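Local coordinates for protein fructosyl amine: oxygen oxidoreductase (Aspergillus fumigatus, PDB 3DJE) that oxidises fructosyl amino acids at a bound FAD with molecular oxygen, a deglycating reaction that removes the sugar from the amine, at residues S57-N62 against E68-L73; N79-D84 against R365-L370; K88-D93 against R161-A166. All blocks are in the same frame, centred on the assembly; numbering follows the deposited sequence.

Contact 1 of 3, residues S57-N62 against E68-L73; sequences SGQYSN and EVNEIL. With FSA (1-S-(carboxymethyl)-1-thio-beta-D-fructopyranose), chain D.
In Gln59, CG lies anti to the carbonyl carbon (chi1 -71°) and the chain bends at chi2 (-70°), which carries its amide to Asn70 and Glu71 on helix 64-83. The two ends of that amide meet different residues. Gln59 OE1 lies 3.4 Å from Glu71 CG. Gln59 NE2 lies 3.7 Å from Asn70 CB. Both are van der Waals contacts of a polar atom against aliphatic carbon. The amide planes of Gln59 and Asn70 stand 86° apart, so the two groups are not stacked.

The polar ends of the helix residues are held elsewhere. Asn70 ND2 donates to Glu66 O and Glu344 OE1, and Asn70 OD1 accepts from Arg365 NH2. Glu71 OE2 forms a salt bridge with Arg114. One water joins the segments. It donates to Gly58 O at 2.9 Å and, weakly, to Asn70 OD1 at 3.5 Å. The same water sits at the edge of the Tyr60 ring, in its plane. Tyr60 belongs to the pocket of the bound ligand FSA, with its OH 3.2 Å from FSA OAB. Asn70 is thus a second-shell residue, tied to the pocket through Arg365.

The loop leaves strand 53-55, and helix 64-83 then runs back past it. Helix 387-393 also packs on this helix, with Leu392 touching Val69 and Asn70.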
loop_
_atom_site.group_PDB
_atom_site.type_symbol
_atom_site.label_atom_id
_atom_site.label_comp_id
_atom_site.label_asym_id
_atom_site.label_seq_id
_atom_site.Cartn_x
_atom_site.Cartn_y
_atom_site.Cartn_z
ATOM N N SER A 57 7.605 -3.444 11.452
ATOM C CA SER A 57 6.746 -4.432 12.120
ATOM C C SER A 57 5.599 -3.842 12.963
ATOM O O SER A 57 5.030 -4.544 13.804
ATOM C CB SER A 57 7.611 -5.350 12.991
ATOM O OG SER A 57 8.353 -4.583 13.921
ATOM N N GLY A 58 5.239 -2.584 12.715
ATOM C CA GLY A 58 4.158 -1.910 13.455
ATOM C C GLY A 58 2.826 -2.647 13.502
ATOM O O GLY A 58 2.452 -3.328 12.543
ATOM N N GLN A 59 2.124 -2.518 14.626
ATOM C CA GLN A 59 0.808 -3.145 14.815
ATOM C C GLN A 59 -0.323 -2.155 14.592
ATOM O O GLN A 59 -0.107 -0.952 14.651
ATOM C CB GLN A 59 0.693 -3.751 16.220
ATOM C CG GLN A 59 1.565 -5.003 16.415
ATOM C CD GLN A 59 1.066 -6.226 15.639
ATOM O OE1 GLN A 59 1.835 -7.142 15.333
ATOM N NE2 GLN A 59 -0.212 -6.256 15.337
ATOM N N TYR A 60 -1.525 -2.669 14.332
ATOM C CA TYR A 60 -2.677 -1.807 14.038
ATOM C C TYR A 60 -3.847 -2.076 14.965
ATOM O O TYR A 60 -4.883 -1.418 14.886
ATOM C CB TYR A 60 -3.071 -1.927 12.554
ATOM C CG TYR A 60 -2.031 -1.269 11.693
ATOM C CD1 TYR A 60 -2.123 0.087 11.383
ATOM C CD2 TYR A 60 -0.903 -1.973 11.260
ATOM C CE1 TYR A 60 -1.151 0.717 10.624
ATOM C CE2 TYR A 60 0.082 -1.344 10.499
ATOM C CZ TYR A 60 -0.053 -0.008 10.186
ATOM O OH TYR A 60 0.910 0.625 9.442
ATOM N N SER A 61 -3.648 -3.036 15.858
ATOM C CA SER A 61 -4.648 -3.471 16.815
ATOM C C SER A 61 -3.986 -3.688 18.165
ATOM O O SER A 61 -2.790 -3.955 18.230
ATOM C CB SER A 61 -5.246 -4.798 16.352
ATOM O OG SER A 61 -6.129 -5.338 17.316
ATOM N N ASN A 62 -4.778 -3.590 19.232
ATOM C CA ASN A 62 -4.322 -3.969 20.573
ATOM C C ASN A 62 -4.911 -5.316 21.002
ATOM O O ASN A 62 -4.714 -5.766 22.133
ATOM C CB ASN A 62 -4.620 -2.871 21.609
ATOM C CG ASN A 62 -6.105 -2.567 21.745
ATOM O OD1 ASN A 62 -6.945 -3.163 21.073
ATOM N ND2 ASN A 62 -6.434 -1.627 22.624
ATOM N N GLU A 68 -1.083 -11.438 17.125
ATOM C CA GLU A 68 -0.410 -12.711 16.832
ATOM C C GLU A 68 -0.406 -13.037 15.338
ATOM O O GLU A 68 0.638 -13.379 14.772
ATOM C CB GLU A 68 -1.025 -13.844 17.660
ATOM C CG GLU A 68 -0.793 -13.635 19.155
ATOM C CD GLU A 68 -1.273 -14.779 20.038
ATOM O OE1 GLU A 68 -1.985 -15.693 19.552
ATOM O OE2 GLU A 68 -0.917 -14.755 21.244
ATOM N N VAL A 69 -1.564 -12.903 14.694
ATOM C CA VAL A 69 -1.659 -13.178 13.264
ATOM C C VAL A 69 -0.811 -12.178 12.477
ATOM O O VAL A 69 -0.060 -12.562 11.586
ATOM C CB VAL A 69 -3.123 -13.181 12.774
ATOM C CG1 VAL A 69 -3.182 -13.155 11.240
ATOM C CG2 VAL A 69 -3.864 -14.405 13.333
ATOM N N ASN A 70 -0.911 -10.896 12.818
ATOM C CA ASN A 70 -0.144 -9.884 12.090
ATOM C C ASN A 70 1.364 -10.060 12.251
ATOM O O ASN A 70 2.131 -9.805 11.315
ATOM C CB ASN A 70 -0.634 -8.482 12.435
ATOM C CG ASN A 70 -1.868 -8.113 11.631
ATOM O OD1 ASN A 70 -1.755 -7.634 10.497
ATOM N ND2 ASN A 70 -3.048 -8.390 12.179
ATOM N N GLU A 71 1.785 -10.546 13.415
ATOM C CA GLU A 71 3.202 -10.868 13.642
ATOM C C GLU A 71 3.698 -11.986 12.727
ATOM O O GLU A 71 4.822 -11.913 12.199
ATOM C CB GLU A 71 3.434 -11.251 15.105
ATOM C CG GLU A 71 3.465 -10.050 16.039
ATOM C CD GLU A 71 3.676 -10.432 17.500
ATOM O OE1 GLU A 71 3.292 -11.555 17.909
ATOM O OE2 GLU A 71 4.219 -9.591 18.237
ATOM N N ILE A 72 2.869 -13.012 12.554
ATOM C CA ILE A 72 3.181 -14.144 11.688
ATOM C C ILE A 72 3.377 -13.651 10.252
ATOM O O ILE A 72 4.375 -13.980 9.612
ATOM C CB ILE A 72 2.083 -15.223 11.745
ATOM C CG1 ILE A 72 2.076 -15.881 13.128
ATOM C CG2 ILE A 72 2.278 -16.284 10.642
ATOM C CD1 ILE A 72 0.904 -16.842 13.352
ATOM N N LEU A 73 2.443 -12.825 9.782
ATOM C CA LEU A 73 2.494 -12.357 8.394
ATOM C C LEU A 73 3.643 -11.373 8.188
ATOM O O LEU A 73 4.295 -11.379 7.135
ATOM C CB LEU A 73 1.157 -11.734 7.973
ATOM C CG LEU A 73 -0.050 -12.681 7.995
ATOM C CD1 LEU A 73 -1.285 -11.974 7.443
ATOM C CD2 LEU A 73 0.215 -13.990 7.232
HETATM O OAB FSA D . 2.563 0.457 6.742
HETATM C CAL FSA D . 3.357 1.380 7.023
HETATM O OAA FSA D . 4.318 1.216 7.817
HETATM C CAH FSA D . 3.179 2.764 6.431
HETATM S SAK FSA D . 1.701 2.907 5.479
HETATM C C1 FSA D . 1.902 4.629 5.110
HETATM C C2 FSA D . 0.560 5.270 4.731
HETATM O O2 FSA D . 0.794 6.488 4.005
HETATM C C3 FSA D . -0.277 5.582 5.977
HETATM O O3 FSA D . 0.373 6.588 6.769
HETATM C C4 FSA D . -1.710 5.990 5.621
HETATM O O4 FSA D . -2.495 6.081 6.821
HETATM C C5 FSA D . -2.374 4.977 4.683
HETATM O O5 FSA D . -2.649 3.750 5.363
HETATM C C6 FSA D . -1.474 4.735 3.480
HETATM O O6 FSA D . -0.173 4.317 3.929
HETATM O O HOH W 1 0.569 -5.269 11.522
#

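Contact 2 of 3, residues N79-D84 against R365-L370; sequences NGWKND and RGFKYL. With FAD (flavin-adenine dinucleotide), chain C; FSA (1-S-(carboxymethyl)-1-thio-beta-D-fructopyranose), chain D.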
loop_
_atom_site.group_PDB
_atom_site.type_symbol
_atom_site.label_atom_id
_atom_site.label_comp_id
_atom_site.label_asym_id
_atom_site.label_seq_id
_atom_site.Cartn_x
_atom_site.Cartn_y
_atom_site.Cartn_z
ATOM N N ASN A 79 11.342 -11.731 6.446
ATOM C CA ASN A 79 12.192 -12.807 5.968
ATOM C C ASN A 79 12.509 -12.595 4.491
ATOM O O ASN A 79 13.666 -12.682 4.092
ATOM C CB ASN A 79 11.531 -14.167 6.170
ATOM C CG ASN A 79 11.559 -14.629 7.622
ATOM O OD1 ASN A 79 12.319 -14.115 8.445
ATOM N ND2 ASN A 79 10.719 -15.611 7.940
ATOM N N GLY A 80 11.480 -12.280 3.701
ATOM C CA GLY A 80 11.650 -12.062 2.267
ATOM C C GLY A 80 12.608 -10.920 1.986
ATOM O O GLY A 80 13.531 -11.066 1.195
ATOM N N TRP A 81 12.388 -9.771 2.625
ATOM C CA TRP A 81 13.251 -8.613 2.405
ATOM C C TRP A 81 14.700 -8.861 2.841
ATOM O O TRP A 81 15.625 -8.314 2.253
ATOM C CB TRP A 81 12.716 -7.381 3.123
ATOM C CG TRP A 81 11.398 -6.875 2.570
ATOM C CD1 TRP A 81 10.183 -6.893 3.203
ATOM C CD2 TRP A 81 11.174 -6.286 1.281
ATOM N NE1 TRP A 81 9.212 -6.336 2.390
ATOM C CE2 TRP A 81 9.795 -5.952 1.204
ATOM C CE3 TRP A 81 12.007 -6.001 0.188
ATOM C CZ2 TRP A 81 9.232 -5.357 0.059
ATOM C CZ3 TRP A 81 11.458 -5.429 -0.943
ATOM C CH2 TRP A 81 10.080 -5.099 -0.999
ATOM N N LYS A 82 14.873 -9.675 3.874
ATOM C CA LYS A 82 16.213 -9.930 4.440
ATOM C C LYS A 82 16.957 -11.090 3.787
ATOM O O LYS A 82 18.194 -11.064 3.705
ATOM C CB LYS A 82 16.102 -10.199 5.943
ATOM C CG LYS A 82 15.874 -8.936 6.758
ATOM C CD LYS A 82 15.244 -9.263 8.098
ATOM C CE LYS A 82 16.237 -9.895 9.055
ATOM N NZ LYS A 82 15.617 -10.065 10.394
ATOM N N ASN A 83 16.210 -12.097 3.326
ATOM C CA ASN A 83 16.799 -13.384 2.949
ATOM C C ASN A 83 16.530 -13.864 1.526
ATOM O O ASN A 83 17.221 -14.777 1.050
ATOM C CB ASN A 83 16.374 -14.472 3.942
ATOM C CG ASN A 83 16.830 -14.166 5.364
ATOM O OD1 ASN A 83 17.931 -13.666 5.578
ATOM N ND2 ASN A 83 15.986 -14.482 6.341
ATOM N N ASP A 84 15.538 -13.281 0.845
ATOM C CA ASP A 84 15.224 -13.705 -0.528
ATOM C C ASP A 84 16.079 -12.865 -1.470
ATOM O O ASP A 84 15.919 -11.646 -1.509
ATOM C CB ASP A 84 13.732 -13.482 -0.817
ATOM C CG ASP A 84 13.298 -13.985 -2.194
ATOM O OD1 ASP A 84 14.146 -14.155 -3.101
ATOM O OD2 ASP A 84 12.073 -14.182 -2.357
ATOM N N ARG A 365 -1.763 -0.683 3.978
ATOM C CA ARG A 365 -0.559 -1.130 4.678
ATOM C C ARG A 365 0.006 -2.401 4.053
ATOM O O ARG A 365 0.737 -3.130 4.700
ATOM C CB ARG A 365 -0.861 -1.328 6.166
ATOM C CG ARG A 365 -1.813 -2.476 6.471
ATOM C CD ARG A 365 -2.259 -2.421 7.922
ATOM N NE ARG A 365 -3.118 -3.544 8.288
ATOM C CZ ARG A 365 -2.678 -4.717 8.745
ATOM N NH1 ARG A 365 -1.369 -4.932 8.893
ATOM N NH2 ARG A 365 -3.545 -5.679 9.058
ATOM N N GLY A 366 -0.307 -2.644 2.779
ATOM C CA GLY A 366 0.025 -3.925 2.179
ATOM C C GLY A 366 1.329 -4.017 1.403
ATOM O O GLY A 366 1.686 -5.118 0.965
ATOM N N PHE A 367 2.045 -2.910 1.186
ATOM C CA PHE A 367 3.197 -3.040 0.300
ATOM C C PHE A 367 4.269 -3.947 0.876
ATOM O O PHE A 367 4.877 -4.754 0.152
ATOM C CB PHE A 367 3.856 -1.736 -0.142
ATOM C CG PHE A 367 4.959 -1.997 -1.140
ATOM C CD1 PHE A 367 4.641 -2.261 -2.475
ATOM C CD2 PHE A 367 6.278 -2.147 -0.721
ATOM C CE1 PHE A 367 5.650 -2.609 -3.408
ATOM C CE2 PHE A 367 7.292 -2.481 -1.643
ATOM C CZ PHE A 367 6.968 -2.725 -2.979
ATOM N N LYS A 368 4.501 -3.788 2.166
ATOM C CA LYS A 368 5.607 -4.492 2.809
ATOM C C LYS A 368 5.491 -6.010 2.671
ATOM O O LYS A 368 6.488 -6.705 2.855
ATOM C CB LYS A 368 5.750 -4.076 4.273
ATOM C CG LYS A 368 4.586 -4.458 5.148
ATOM C CD LYS A 368 4.727 -3.848 6.561
ATOM C CE LYS A 368 4.416 -2.356 6.620
ATOM N NZ LYS A 368 2.979 -2.038 6.300
ATOM N N TYR A 369 4.291 -6.514 2.355
ATOM C CA TYR A 369 4.070 -7.964 2.162
ATOM C C TYR A 369 4.352 -8.469 0.746
ATOM O O TYR A 369 4.124 -9.654 0.435
ATOM C CB TYR A 369 2.644 -8.346 2.601
ATOM C CG TYR A 369 2.351 -7.885 4.004
ATOM C CD1 TYR A 369 2.633 -8.699 5.102
ATOM C CD2 TYR A 369 1.822 -6.616 4.238
ATOM C CE1 TYR A 369 2.385 -8.266 6.396
ATOM C CE2 TYR A 369 1.572 -6.181 5.517
ATOM C CZ TYR A 369 1.855 -6.990 6.587
ATOM O OH TYR A 369 1.597 -6.512 7.856
ATOM N N LEU A 370 4.878 -7.600 -0.111
ATOM C CA LEU A 370 5.212 -8.016 -1.474
ATOM C C LEU A 370 5.982 -9.351 -1.549
ATOM O O LEU A 370 5.650 -10.208 -2.376
ATOM C CB LEU A 370 5.985 -6.916 -2.211
ATOM C CG LEU A 370 6.477 -7.277 -3.624
ATOM C CD1 LEU A 370 5.330 -7.603 -4.583
ATOM C CD2 LEU A 370 7.377 -6.191 -4.224
HETATM P PA FAD C . -2.281 -2.204 -6.249
HETATM O O1A FAD C . -0.839 -2.427 -6.098
HETATM O O2A FAD C . -2.784 -0.797 -6.315
HETATM O O5B FAD C . -2.678 -3.027 -7.540
HETATM C C5B FAD C . -3.986 -2.986 -8.117
HETATM C C4B FAD C . -3.826 -3.353 -9.598
HETATM O O4B FAD C . -5.182 -3.519 -10.054
HETATM C C3B FAD C . -3.240 -2.131 -10.343
HETATM O O3B FAD C . -2.000 -2.464 -10.990
HETATM C C2B FAD C . -4.351 -1.816 -11.357
HETATM O O2B FAD C . -3.821 -1.411 -12.658
HETATM C C1B FAD C . -5.144 -3.152 -11.399
HETATM N N9A FAD C . -6.459 -2.888 -12.059
HETATM C C8A FAD C . -7.275 -1.822 -11.914
HETATM N N7A FAD C . -8.329 -1.964 -12.744
HETATM C C5A FAD C . -8.172 -3.117 -13.410
HETATM C C6A FAD C . -8.915 -3.777 -14.395
HETATM N N6A FAD C . -10.059 -3.228 -14.868
HETATM N N1A FAD C . -8.463 -4.956 -14.867
HETATM C C2A FAD C . -7.328 -5.500 -14.413
HETATM N N3A FAD C . -6.591 -4.894 -13.476
HETATM C C4A FAD C . -6.998 -3.707 -12.967
HETATM N N1 FAD C . 2.238 0.047 2.413
HETATM C C2 FAD C . 3.357 -0.331 3.152
HETATM O O2 FAD C . 3.546 -1.503 3.483
HETATM N N3 FAD C . 4.277 0.648 3.530
HETATM C C4 FAD C . 4.101 1.988 3.199
HETATM O O4 FAD C . 4.940 2.828 3.548
HETATM C C4X FAD C . 2.959 2.356 2.471
HETATM N N5 FAD C . 2.742 3.691 2.137
HETATM C C5X FAD C . 1.705 4.019 1.267
HETATM C C6 FAD C . 1.632 5.320 0.779
HETATM C C7 FAD C . 0.639 5.671 -0.127
HETATM C C7M FAD C . 0.593 7.127 -0.612
HETATM C C8 FAD C . -0.274 4.715 -0.571
HETATM C C8M FAD C . -1.329 5.092 -1.638
HETATM C C9 FAD C . -0.184 3.402 -0.089
HETATM C C9A FAD C . 0.815 3.043 0.825
HETATM N N10 FAD C . 0.922 1.735 1.338
HETATM C C10 FAD C . 2.043 1.380 2.086
HETATM C "C1'" FAD C . -0.127 0.740 1.074
HETATM C "C2'" FAD C . 0.269 -0.130 -0.119
HETATM O "O2'" FAD C . 0.839 0.695 -1.159
HETATM C "C3'" FAD C . -0.965 -0.864 -0.636
HETATM O "O3'" FAD C . -1.667 -1.450 0.480
HETATM C "C4'" FAD C . -0.603 -1.996 -1.603
HETATM O "O4'" FAD C . 0.361 -1.580 -2.570
HETATM C "C5'" FAD C . -1.876 -2.452 -2.327
HETATM O "O5'" FAD C . -1.567 -3.553 -3.198
HETATM P P FAD C . -2.705 -4.176 -4.139
HETATM O O1P FAD C . -3.890 -4.528 -3.300
HETATM O O2P FAD C . -2.030 -5.207 -4.954
HETATM O O3P FAD C . -3.132 -2.974 -5.118
HETATM O OAB FSA D . 2.563 0.457 6.742
HETATM C CAL FSA D . 3.357 1.380 7.023
HETATM O OAA FSA D . 4.318 1.216 7.817
HETATM C CAH FSA D . 3.179 2.764 6.431
HETATM S SAK FSA D . 1.701 2.907 5.479
HETATM C C1 FSA D . 1.902 4.629 5.110
HETATM C C2 FSA D . 0.560 5.270 4.731
HETATM O O2 FSA D . 0.794 6.488 4.005
HETATM C C3 FSA D . -0.277 5.582 5.977
HETATM O O3 FSA D . 0.373 6.588 6.769
HETATM C C4 FSA D . -1.710 5.990 5.621
HETATM O O4 FSA D . -2.495 6.081 6.821
HETATM C C5 FSA D . -2.374 4.977 4.683
HETATM O O5 FSA D . -2.649 3.750 5.363
HETATM C C6 FSA D . -1.474 4.735 3.480
HETATM O O6 FSA D . -0.173 4.317 3.929
#
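Trp81 reaches from the end of helix 64-83 to Lys368, in the short 3-10 turn that cradles the flavin. The fold is that of the FAD-dependent oxidoreductases of the DAO family, with a Rossmann-type dinucleotide-binding domain. Trp81 NE1 donates to Lys368 O at 2.8 Å. The bond is fairly straight, 158° at the hydrogen, and the oxygen lies near the indole plane. The benzo side of the indole packs on apolar carbon: Trp81 CZ2 is 3.9 Å from Phe367 CE2, and Leu370 CB is a little farther. Trp81 and Phe367 cross at about a right angle. Trp81 is a second-shell residue, since the turn it grips binds FAD directly.

Three successive backbone amides, of Gly366, Phe367 and Lys368, bind FAD. Gly366 N donates to FAD O3', Phe367 N to FAD N1, and Lys368 N to FAD O2 at 2.8 Å. Donors at N1 and O2 are consistent with stabilising negative charge on the reduced flavin.

The Lys368 side chain curls round the same carbonyl. CB of Lys368 lies 3.5 Å from FAD O2, and CG is equally near. CD is somewhat more distant. The bend at chi3 (76°) brings CE of Lys368 back to 3.4 Å from FAD O2, with FSA OAB also beside it, and the bend at chi4 (65°) aims NZ. At the tip, NZ of Lys368 bonds to three oxygens. It donates to FSA OAB at 2.6 Å and to FAD O2 at 2.9 Å, so it links ligand and cofactor. Its third bond, 3.0 Å from Lys368 NZ to Arg365 O, comes from above the carbonyl plane and not along a lone pair.

Contact 3 of 3, residues K88-D93 against R161-A166; sequences KPYYHD and RNALVA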
loop_
_atom_site.group_PDB
_atom_site.type_symbol
_atom_site.label_atom_id
_atom_site.label_comp_id
_atom_site.label_asym_id
_atom_site.label_seq_id
_atom_site.Cartn_x
_atom_site.Cartn_y
_atom_site.Cartn_z
ATOM N N LYS A 88 16.060 -8.733 -1.484
ATOM C CA LYS A 88 17.128 -8.083 -0.706
ATOM C C LYS A 88 17.687 -6.783 -1.328
ATOM O O LYS A 88 17.958 -5.818 -0.602
ATOM C CB LYS A 88 18.278 -9.058 -0.459
ATOM C CG LYS A 88 17.943 -10.138 0.523
ATOM C CD LYS A 88 19.087 -11.149 0.644
ATOM C CE LYS A 88 20.410 -10.461 0.969
ATOM N NZ LYS A 88 20.385 -9.706 2.261
ATOM N N PRO A 89 17.875 -6.740 -2.663
ATOM C CA PRO A 89 18.496 -5.537 -3.241
ATOM C C PRO A 89 17.739 -4.232 -2.990
ATOM O O PRO A 89 18.326 -3.154 -3.148
ATOM C CB PRO A 89 18.478 -5.824 -4.750
ATOM C CG PRO A 89 18.503 -7.339 -4.853
ATOM C CD PRO A 89 17.630 -7.779 -3.689
ATOM N N TYR A 90 16.455 -4.346 -2.643
ATOM C CA TYR A 90 15.543 -3.184 -2.627
ATOM C C TYR A 90 15.254 -2.683 -1.236
ATOM O O TYR A 90 14.642 -1.626 -1.095
ATOM C CB TYR A 90 14.237 -3.502 -3.377
ATOM C CG TYR A 90 14.569 -4.067 -4.723
ATOM C CD1 TYR A 90 15.251 -3.306 -5.653
ATOM C CD2 TYR A 90 14.311 -5.412 -5.026
ATOM C CE1 TYR A 90 15.647 -3.841 -6.882
ATOM C CE2 TYR A 90 14.692 -5.955 -6.258
ATOM C CZ TYR A 90 15.374 -5.172 -7.179
ATOM O OH TYR A 90 15.755 -5.716 -8.396
ATOM N N TYR A 91 15.712 -3.416 -0.220
ATOM C CA TYR A 91 15.459 -3.056 1.174
ATOM C C TYR A 91 16.632 -2.300 1.797
ATOM O O TYR A 91 17.781 -2.756 1.727
ATOM C CB TYR A 91 15.123 -4.287 2.021
ATOM C CG TYR A 91 14.980 -3.961 3.494
ATOM C CD1 TYR A 91 14.024 -3.044 3.946
ATOM C CD2 TYR A 91 15.844 -4.521 4.428
ATOM C CE1 TYR A 91 13.912 -2.734 5.306
ATOM C CE2 TYR A 91 15.730 -4.226 5.786
ATOM C CZ TYR A 91 14.763 -3.322 6.211
ATOM O OH TYR A 91 14.670 -3.006 7.549
ATOM N N HIS A 92 16.323 -1.162 2.428
ATOM C CA HIS A 92 17.325 -0.282 3.026
ATOM C C HIS A 92 17.026 -0.120 4.512
ATOM O O HIS A 92 16.055 0.527 4.892
ATOM C CB HIS A 92 17.281 1.086 2.358
ATOM C CG HIS A 92 17.599 1.045 0.898
ATOM N ND1 HIS A 92 18.814 1.449 0.387
ATOM C CD2 HIS A 92 16.854 0.650 -0.162
ATOM C CE1 HIS A 92 18.802 1.302 -0.928
ATOM N NE2 HIS A 92 17.626 0.820 -1.285
ATOM N N ASP A 93 17.871 -0.729 5.335
ATOM C CA ASP A 93 17.679 -0.761 6.782
ATOM C C ASP A 93 18.229 0.528 7.390
ATOM O O ASP A 93 19.294 0.533 8.022
ATOM C CB ASP A 93 18.395 -1.993 7.337
ATOM C CG ASP A 93 17.981 -2.334 8.752
ATOM O OD1 ASP A 93 16.775 -2.463 9.015
ATOM O OD2 ASP A 93 18.884 -2.533 9.591
ATOM N N ARG A 161 8.805 0.449 -6.465
ATOM C CA ARG A 161 8.689 0.264 -7.905
ATOM C C ARG A 161 9.703 -0.761 -8.425
ATOM O O ARG A 161 9.339 -1.691 -9.167
ATOM C CB ARG A 161 8.835 1.587 -8.634
ATOM C CG ARG A 161 8.733 1.436 -10.144
ATOM C CD ARG A 161 9.379 2.628 -10.839
ATOM N NE ARG A 161 10.833 2.489 -10.780
ATOM C CZ ARG A 161 11.723 3.461 -10.976
ATOM N NH1 ARG A 161 11.350 4.716 -11.254
ATOM N NH2 ARG A 161 13.002 3.170 -10.891
ATOM N N ASN A 162 10.969 -0.615 -8.037
ATOM C CA ASN A 162 11.986 -1.557 -8.509
ATOM C C ASN A 162 11.744 -2.996 -8.020
ATOM O O ASN A 162 12.002 -3.958 -8.761
ATOM C CB ASN A 162 13.389 -1.059 -8.148
ATOM C CG ASN A 162 13.799 0.166 -8.964
ATOM O OD1 ASN A 162 13.177 0.503 -9.980
ATOM N ND2 ASN A 162 14.861 0.834 -8.522
ATOM N N ALA A 163 11.228 -3.144 -6.795
ATOM C CA ALA A 163 10.910 -4.483 -6.260
ATOM C C ALA A 163 9.728 -5.115 -7.016
ATOM O O ALA A 163 9.733 -6.323 -7.345
ATOM C CB ALA A 163 10.590 -4.400 -4.766
ATOM N N LEU A 164 8.716 -4.296 -7.282
ATOM C CA LEU A 164 7.527 -4.739 -8.035
ATOM C C LEU A 164 7.923 -5.226 -9.434
ATOM O O LEU A 164 7.515 -6.308 -9.870
ATOM C CB LEU A 164 6.511 -3.587 -8.116
ATOM C CG LEU A 164 5.207 -3.834 -8.879
ATOM C CD1 LEU A 164 4.403 -4.946 -8.228
ATOM C CD2 LEU A 164 4.410 -2.514 -8.888
ATOM N N VAL A 165 8.733 -4.425 -10.123
ATOM C CA VAL A 165 9.235 -4.768 -11.458
ATOM C C VAL A 165 10.088 -6.045 -11.391
ATOM O O VAL A 165 9.896 -6.948 -12.192
ATOM C CB VAL A 165 10.011 -3.585 -12.086
ATOM C CG1 VAL A 165 10.721 -4.003 -13.362
ATOM C CG2 VAL A 165 9.046 -2.428 -12.401
ATOM N N ALA A 166 10.979 -6.142 -10.405
ATOM C CA ALA A 166 11.827 -7.337 -10.279
ATOM C C ALA A 166 10.965 -8.590 -10.108
ATOM O O ALA A 166 11.238 -9.631 -10.710
ATOM C CB ALA A 166 12.814 -7.187 -9.114
#
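Tyr90 closes a 3-10 turn just before strand 91-92, and its CA comes to 6.0 Å from the CA of Ala163 on helix 160-173. The Tyr90 side chain carries the whole contact. Its CG lies anti to the carbonyl carbon (chi1 -51°), and the ring is laid against the helix surface. Ala163 CA stands over one face in a CH-pi contact, 4.1 Å from the Tyr90 ring centroid and 24° off the normal. Asn162 O lies over the same face, also offset toward the rim. Pro89 CB covers the centre of the opposite face, so the ring is sandwiched between its own turn and the helix.

Two side chains add to this. Tyr90 CE1 lies 3.8 Å from Asn162 CB. One turn further along the helix, Ala166 CB is 3.6 Å from Tyr90 CE2 and 3.4 Å from Tyr90 OH.

Asn162 offers the ring its CB, while its amide oxygen is held within the helix segment. Arg161 grips Asn162 OD1 side-on, with Arg161 NE at 3.2 Å and Arg161 NH2 at 2.8 Å. Both nitrogens approach from the same face of the amide. Arg161 NH2 also forms a salt bridge with Glu271.

Across the two segments the attraction is therefore dispersion and CH-pi contact. It depends on fit: the small side chains of Ala163 and Ala166 let the tyrosine ring lie close to the helix backbone.

In the fold
Contacts 1 and 2 share helix 64-83 and come in series along the chain. Their centres are 14 Å apart. They touch where Tyr60 packs on Arg365 and Leu73 on Tyr369, and both reach FSA. Contact 3 follows on strand 91-92, and both its segments fall between those of contact 2 in sequence. Its centre is 9 Å from that of contact 2, and the two meet through Leu370 on Ala163 and a probable hydrogen bond from Lys88 NZ to Lys82 O. The centres of contacts 1 and 3 are 23 Å apart, and the two do not touch. Trp81 of helix 64-83 and Ala163 of helix 160-173 both meet the FAD-binding segment 365-370.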